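Local coordinates for restriction endonuclease LpnPI (Legionella pneumophila subsp. pneumophila str. Philadelphia 1, PDB 4RZL), which probably acts as a DNA endonuclease dependent on cytosine modification, recognising DNA through its N-terminal domain, at residues S84-F88 with Y157-S161; D76-S80 with Y91-K95; V27-G31 with Y138-S143. One frame throughout, in Å; residues are numbered along the deposited sequence.

Contact 1 of 3, residues S84-F88 with Y157-S161; sequences SKGQF and YPGLS
Tyr157 meets Lys85 and Gln87 in a surface contact between a loop and a hairpin turn. The loop follows strand 147-155, and the turn leads into strand 87-91. The ring is held at its rim and over one face. At the rim, Tyr157 OH donates to Lys85 O over 2.6 Å, with the donor tilted 17° from the carbonyl plane. Gly86 O lies in the same edge region, 3.8 Å from Tyr157 CE1. Over the face, Gln87 NE2 sits above the ring centre, 3.3 Å from Tyr157 CG. The amide plane stands at 90° to the ring. Gln87 reaches this place with CG anti to its backbone N (chi1 -172°) and an extended chain, and Gln87 CB lies 3.6 Å from Tyr157 CE1. Pro158 CD lies over the opposite face, toward its rim. Of the Lys85 side chain, CB comes nearest, 3.4 Å from Tyr157 OH. Strand 176-187 lies alongside, where Thr186 touches Tyr157 and Ile184 touches Gln87. A tight turn and a bulge thus meet here. Tyr157 to Leu160 form a type II beta turn with Gly159 at positive phi, and Gly86 and Gln87 form a G1 beta bulge opposite Asp82, as in bulged beta hairpins.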
# COMPACT_ATOMS: atom_id res chain seq x y z
N SER A 84 -14.06 6.98 -6.30
CA SER A 84 -15.23 7.68 -5.77
C SER A 84 -15.48 7.32 -4.30
O SER A 84 -16.05 8.11 -3.55
CB SER A 84 -16.48 7.38 -6.62
OG SER A 84 -16.96 6.06 -6.40
N LYS A 85 -15.01 6.15 -3.89
CA LYS A 85 -15.20 5.69 -2.51
C LYS A 85 -13.92 5.75 -1.68
O LYS A 85 -13.97 5.58 -0.46
CB LYS A 85 -15.75 4.25 -2.50
CG LYS A 85 -17.19 4.15 -2.99
CD LYS A 85 -17.58 2.72 -3.40
CE LYS A 85 -17.56 1.74 -2.24
NZ LYS A 85 -18.66 1.97 -1.26
N GLY A 86 -12.78 5.99 -2.32
CA GLY A 86 -11.51 5.95 -1.60
C GLY A 86 -11.28 4.57 -0.99
O GLY A 86 -10.84 4.43 0.15
N GLN A 87 -11.62 3.55 -1.77
CA GLN A 87 -11.51 2.18 -1.31
C GLN A 87 -10.54 1.39 -2.18
O GLN A 87 -10.60 1.45 -3.40
CB GLN A 87 -12.87 1.49 -1.31
CG GLN A 87 -12.86 0.12 -0.67
CD GLN A 87 -14.22 -0.54 -0.71
OE1 GLN A 87 -14.51 -1.32 -1.61
NE2 GLN A 87 -15.06 -0.22 0.27
N PHE A 88 -9.63 0.66 -1.55
CA PHE A 88 -8.65 -0.14 -2.27
C PHE A 88 -8.84 -1.61 -1.96
O PHE A 88 -8.85 -2.01 -0.80
CB PHE A 88 -7.23 0.30 -1.90
CG PHE A 88 -6.14 -0.45 -2.61
CD1 PHE A 88 -6.10 -0.50 -3.99
CD2 PHE A 88 -5.13 -1.06 -1.90
CE1 PHE A 88 -5.09 -1.18 -4.66
CE2 PHE A 88 -4.10 -1.74 -2.56
CZ PHE A 88 -4.09 -1.80 -3.95
N TYR A 157 -12.86 -0.44 6.21
CA TYR A 157 -13.62 0.57 5.48
C TYR A 157 -14.90 0.85 6.25
O TYR A 157 -15.51 -0.08 6.77
CB TYR A 157 -13.92 0.09 4.04
CG TYR A 157 -14.43 1.22 3.17
CD1 TYR A 157 -13.54 2.06 2.51
CD2 TYR A 157 -15.79 1.49 3.06
CE1 TYR A 157 -13.99 3.12 1.74
CE2 TYR A 157 -16.26 2.55 2.30
CZ TYR A 157 -15.35 3.36 1.65
OH TYR A 157 -15.80 4.41 0.89
N PRO A 158 -15.31 2.14 6.34
CA PRO A 158 -16.55 2.44 7.08
C PRO A 158 -17.74 1.64 6.57
O PRO A 158 -17.98 1.61 5.36
CB PRO A 158 -16.75 3.95 6.86
CG PRO A 158 -15.80 4.34 5.76
CD PRO A 158 -14.67 3.35 5.79
N GLY A 159 -18.43 0.95 7.48
CA GLY A 159 -19.58 0.15 7.11
C GLY A 159 -19.28 -1.30 6.75
O GLY A 159 -20.20 -2.09 6.57
N LEU A 160 -18.00 -1.66 6.63
CA LEU A 160 -17.63 -3.05 6.38
C LEU A 160 -17.24 -3.77 7.66
O LEU A 160 -16.41 -3.28 8.44
CB LEU A 160 -16.46 -3.15 5.38
CG LEU A 160 -16.69 -2.86 3.91
CD1 LEU A 160 -15.46 -3.30 3.15
CD2 LEU A 160 -17.94 -3.55 3.38
N SER A 161 -17.82 -4.95 7.87
CA SER A 161 -17.51 -5.75 9.06
C SER A 161 -16.13 -6.38 8.99
O SER A 161 -15.49 -6.38 7.93
CB SER A 161 -18.56 -6.85 9.24
OG SER A 161 -18.50 -7.76 8.16

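Contact 2 of 3, residues D76-S80 with Y91-K95; sequences DWPDS and YGDNK
Trp77 packs against Tyr91 and Lys95 where the two ends of a beta hairpin come together. The hairpin is made by strands 80-82 and 87-91, and an inverse gamma turn centred on Pro78 leads into it. The packed part is aromatic and largely buried. Trp77 CE3 lies 3.5 Å from Tyr91 CD2, with the two ring planes at 59°. Trp77 CA sits over one face of the Tyr91 ring. Pro78 CD closes in on Tyr91 CE1 at 3.4 Å. The extended Lys95 chain runs antiparallel to the Trp77 side chain. Lys95 CG lies over the indole face, 3.7 Å from the centroid of the five-membered ring, a CH-pi contact. Trp77 also makes a cation-pi contact with Lys171.

The looser part is polar and bridged by two waters. Lys95 NZ stays 4.5 Å from Asp79 OD2, too far for a salt bridge. Instead the amine donates to both waters, one of which also bonds to Trp77 O, the other to Tyr91 O. The second also donates to Asp79 OD2; the first lies implausibly close to that oxygen, a doubtful bond. Asp79 OD2 has a direct partner as well, Thr70 OG1, which helps to fix the carboxylate. The other carboxylate oxygen makes the direct hydrogen bond between the segments: Tyr91 N donates to Asp79 OD1 over 2.7 Å, at an N-H...O angle of 148°.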
# COMPACT_ATOMS: atom_id res chain seq x y z
N ASP A 76 -6.92 -12.73 -12.50
CA ASP A 76 -7.18 -13.73 -11.46
C ASP A 76 -7.13 -13.09 -10.07
O ASP A 76 -7.89 -13.49 -9.18
CB ASP A 76 -6.18 -14.88 -11.54
CG ASP A 76 -6.31 -15.68 -12.84
OD1 ASP A 76 -7.44 -15.81 -13.35
OD2 ASP A 76 -5.28 -16.18 -13.34
N TRP A 77 -6.25 -12.10 -9.88
CA TRP A 77 -6.21 -11.39 -8.61
C TRP A 77 -6.48 -9.92 -8.86
O TRP A 77 -5.56 -9.11 -8.94
CB TRP A 77 -4.86 -11.59 -7.92
CG TRP A 77 -4.49 -13.03 -7.79
CD1 TRP A 77 -3.61 -13.73 -8.56
CD2 TRP A 77 -5.02 -13.96 -6.84
NE1 TRP A 77 -3.54 -15.04 -8.14
CE2 TRP A 77 -4.40 -15.20 -7.09
CE3 TRP A 77 -5.95 -13.87 -5.80
CZ2 TRP A 77 -4.68 -16.34 -6.34
CZ3 TRP A 77 -6.23 -15.00 -5.06
CH2 TRP A 77 -5.59 -16.22 -5.33
N PRO A 78 -7.76 -9.57 -9.00
CA PRO A 78 -8.12 -8.23 -9.49
C PRO A 78 -7.97 -7.09 -8.45
O PRO A 78 -8.99 -6.58 -7.98
CB PRO A 78 -9.59 -8.42 -9.88
CG PRO A 78 -10.09 -9.47 -8.94
CD PRO A 78 -8.94 -10.40 -8.70
N ASP A 79 -6.74 -6.69 -8.13
CA ASP A 79 -6.57 -5.50 -7.28
C ASP A 79 -7.26 -4.31 -7.92
O ASP A 79 -7.24 -4.17 -9.14
CB ASP A 79 -5.10 -5.17 -7.05
CG ASP A 79 -4.34 -6.29 -6.36
OD1 ASP A 79 -4.90 -6.95 -5.46
OD2 ASP A 79 -3.16 -6.49 -6.69
N SER A 80 -7.87 -3.45 -7.11
CA SER A 80 -8.58 -2.30 -7.67
C SER A 80 -8.69 -1.11 -6.71
O SER A 80 -8.67 -1.26 -5.49
CB SER A 80 -9.98 -2.70 -8.12
OG SER A 80 -10.76 -3.07 -6.99
N TYR A 91 -5.09 -8.06 -3.06
CA TYR A 91 -4.97 -9.50 -2.83
C TYR A 91 -3.59 -9.85 -2.28
O TYR A 91 -2.58 -9.27 -2.67
CB TYR A 91 -5.24 -10.28 -4.13
CG TYR A 91 -6.72 -10.29 -4.47
CD1 TYR A 91 -7.28 -9.26 -5.21
CD2 TYR A 91 -7.55 -11.31 -4.01
CE1 TYR A 91 -8.63 -9.25 -5.51
CE2 TYR A 91 -8.91 -11.32 -4.33
CZ TYR A 91 -9.44 -10.29 -5.07
OH TYR A 91 -10.78 -10.27 -5.37
N GLY A 92 -3.55 -10.82 -1.42
CA GLY A 92 -2.41 -11.19 -0.68
C GLY A 92 -1.38 -11.96 -1.47
O GLY A 92 -1.50 -12.16 -2.59
N ASP A 93 -0.34 -12.34 -0.81
CA ASP A 93 0.81 -12.87 -1.39
C ASP A 93 0.87 -14.42 -1.46
O ASP A 93 1.88 -14.91 -1.44
CB ASP A 93 2.08 -12.28 -0.81
CG ASP A 93 2.32 -12.65 0.67
OD1 ASP A 93 1.47 -13.09 1.36
OD2 ASP A 93 3.36 -12.43 1.13
N ASN A 94 -0.22 -15.07 -1.46
CA ASN A 94 -0.26 -16.51 -1.66
C ASN A 94 -0.94 -16.80 -2.99
O ASN A 94 -2.04 -17.16 -3.07
CB ASN A 94 -0.95 -17.28 -0.50
CG ASN A 94 -0.72 -18.81 -0.58
OD1 ASN A 94 0.25 -19.22 -1.04
ND2 ASN A 94 -1.64 -19.58 -0.15
N LYS A 95 -0.43 -16.58 -4.07
CA LYS A 95 -1.01 -16.60 -5.37
C LYS A 95 -0.86 -17.92 -6.15
O LYS A 95 -1.41 -18.03 -7.16
CB LYS A 95 -0.64 -15.36 -6.20
CG LYS A 95 -1.17 -13.99 -5.67
CD LYS A 95 -0.58 -12.84 -6.41
CE LYS A 95 -1.29 -11.56 -6.08
NZ LYS A 95 -0.78 -10.36 -6.67
O HOH W 1 -2.87 -8.49 -8.06
O HOH W 2 -1.71 -8.10 -5.17

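Contact 3 of 3, residues V27-G31 with Y138-S143; sequences VYEGG and YPTASS
Val27 and Tyr138 cross at about a right angle, with the methyl of one over the ring of the other. Val27 CG2 lies 3.7 Å from the centroid of the Tyr138 ring and almost on its normal, a CH-pi contact. The other methyl, Val27 CG1, is anti to the backbone N (chi1 165°) and meets Thr140 CG2 tip to tip at 3.8 Å.

Two residues on, Glu29 takes over with a polar grip. Its OE2 accepts from two hydroxyls that arrive from different directions. Thr140 OG1 comes on the anti side, 16° out of the carboxylate plane, at 2.9 Å from Glu29 OE2. Ser142 OG comes from above that plane, 71° out of it, at 2.7 Å from Glu29 OE2.

These hydroxyls belong to a beta turn, Thr140 to Ser143, within the loop that joins antiparallel strands 132-137 and 147-155. Thr140 and Ser143 pair their backbones in both directions across it. A water donates to Glu29 OE2 and accepts from Ser142 N, adding a third bond to that oxygen. Thr140 OG1 is also bonded to Ser146 OG, so the hydroxyl is tied both to Glu29 across the contact and to Ser146 within its own loop.

At the far end, Ser143 OG donates to Gly31 O over 3.1 Å. Gly30 passes close to this hydroxyl: Gly30 C is 3.4 Å from Ser143 OG.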
# COMPACT_ATOMS: atom_id res chain seq x y z
N VAL A 27 3.12 10.36 -10.83
CA VAL A 27 3.83 9.22 -11.40
C VAL A 27 5.33 9.35 -11.12
O VAL A 27 5.90 10.43 -11.22
CB VAL A 27 3.58 9.11 -12.92
CG1 VAL A 27 4.57 8.17 -13.59
CG2 VAL A 27 2.13 8.67 -13.19
N TYR A 28 5.94 8.24 -10.73
CA TYR A 28 7.34 8.22 -10.35
C TYR A 28 8.08 7.24 -11.25
O TYR A 28 7.85 6.04 -11.19
CB TYR A 28 7.49 7.86 -8.87
CG TYR A 28 6.79 8.86 -7.99
CD1 TYR A 28 5.43 8.77 -7.73
CD2 TYR A 28 7.49 9.95 -7.46
CE1 TYR A 28 4.77 9.72 -6.95
CE2 TYR A 28 6.85 10.90 -6.68
CZ TYR A 28 5.49 10.78 -6.42
OH TYR A 28 4.87 11.74 -5.64
N GLU A 29 8.95 7.77 -12.10
CA GLU A 29 9.58 6.97 -13.14
C GLU A 29 10.69 6.09 -12.61
O GLU A 29 11.50 6.51 -11.78
CB GLU A 29 10.10 7.89 -14.24
CG GLU A 29 8.97 8.56 -15.00
CD GLU A 29 9.42 9.18 -16.30
OE1 GLU A 29 10.23 10.13 -16.25
OE2 GLU A 29 8.96 8.71 -17.36
N GLY A 30 10.72 4.86 -13.10
CA GLY A 30 11.77 3.91 -12.76
C GLY A 30 13.05 4.10 -13.57
O GLY A 30 13.11 4.93 -14.48
N GLY A 31 14.08 3.33 -13.23
CA GLY A 31 15.35 3.44 -13.91
C GLY A 31 15.37 2.74 -15.26
O GLY A 31 14.36 2.17 -15.71
N TYR A 138 2.69 1.86 -13.32
CA TYR A 138 2.20 2.84 -14.27
C TYR A 138 3.27 3.08 -15.32
O TYR A 138 4.07 4.00 -15.18
CB TYR A 138 1.85 4.15 -13.55
CG TYR A 138 1.02 5.14 -14.35
CD1 TYR A 138 1.58 5.84 -15.42
CD2 TYR A 138 -0.29 5.43 -14.00
CE1 TYR A 138 0.84 6.76 -16.14
CE2 TYR A 138 -1.04 6.35 -14.72
CZ TYR A 138 -0.47 7.01 -15.78
OH TYR A 138 -1.20 7.93 -16.49
N PRO A 139 3.31 2.23 -16.36
CA PRO A 139 4.39 2.31 -17.35
C PRO A 139 4.45 3.66 -18.04
O PRO A 139 3.41 4.22 -18.36
CB PRO A 139 4.02 1.20 -18.36
CG PRO A 139 3.17 0.26 -17.58
CD PRO A 139 2.38 1.13 -16.64
N THR A 140 5.66 4.20 -18.19
CA THR A 140 5.90 5.40 -18.98
C THR A 140 6.84 5.07 -20.15
O THR A 140 7.40 3.97 -20.19
CB THR A 140 6.54 6.52 -18.14
OG1 THR A 140 7.77 6.05 -17.60
CG2 THR A 140 5.62 6.92 -17.00
N ALA A 141 7.06 6.02 -21.05
CA ALA A 141 7.91 5.79 -22.21
C ALA A 141 9.33 5.45 -21.79
O ALA A 141 9.96 4.58 -22.38
CB ALA A 141 7.92 7.00 -23.12
N SER A 142 9.83 6.12 -20.76
CA SER A 142 11.22 5.95 -20.37
C SER A 142 11.47 4.69 -19.55
O SER A 142 12.61 4.25 -19.41
CB SER A 142 11.70 7.16 -19.57
OG SER A 142 11.02 7.23 -18.32
N SER A 143 10.40 4.10 -19.00
CA SER A 143 10.56 2.96 -18.09
C SER A 143 9.27 2.20 -17.88
O SER A 143 8.20 2.78 -17.70
CB SER A 143 11.09 3.44 -16.73
OG SER A 143 11.24 2.37 -15.81
O HOH W 3 8.59 8.80 -20.05
O HOH W 4 13.87 6.72 -16.64

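How the contacts relate
From the N terminus, the chain first passes 27-31, which opens contact 3. That contact closes at 138-143, after more than a hundred residues, and ties strand 27-28 to the loop between strands 132-137 and 147-155. Within this long loop, contact 2 closes a short one, joining 76-80 to 91-95 around the hairpin of strands 80-82 and 87-91. Contact 1 starts at 84-88, ends at 157-161 and so crosses both others; it ties the hairpin turn to the loop between strands 147-155 and 166-173. Contacts 1 and 2 touch, with Phe88 CD1 3.1 Å from Ser80 O. Contact 3 stands apart, its centre about 23 Å from that of contact 2 and 29 Å from that of contact 1.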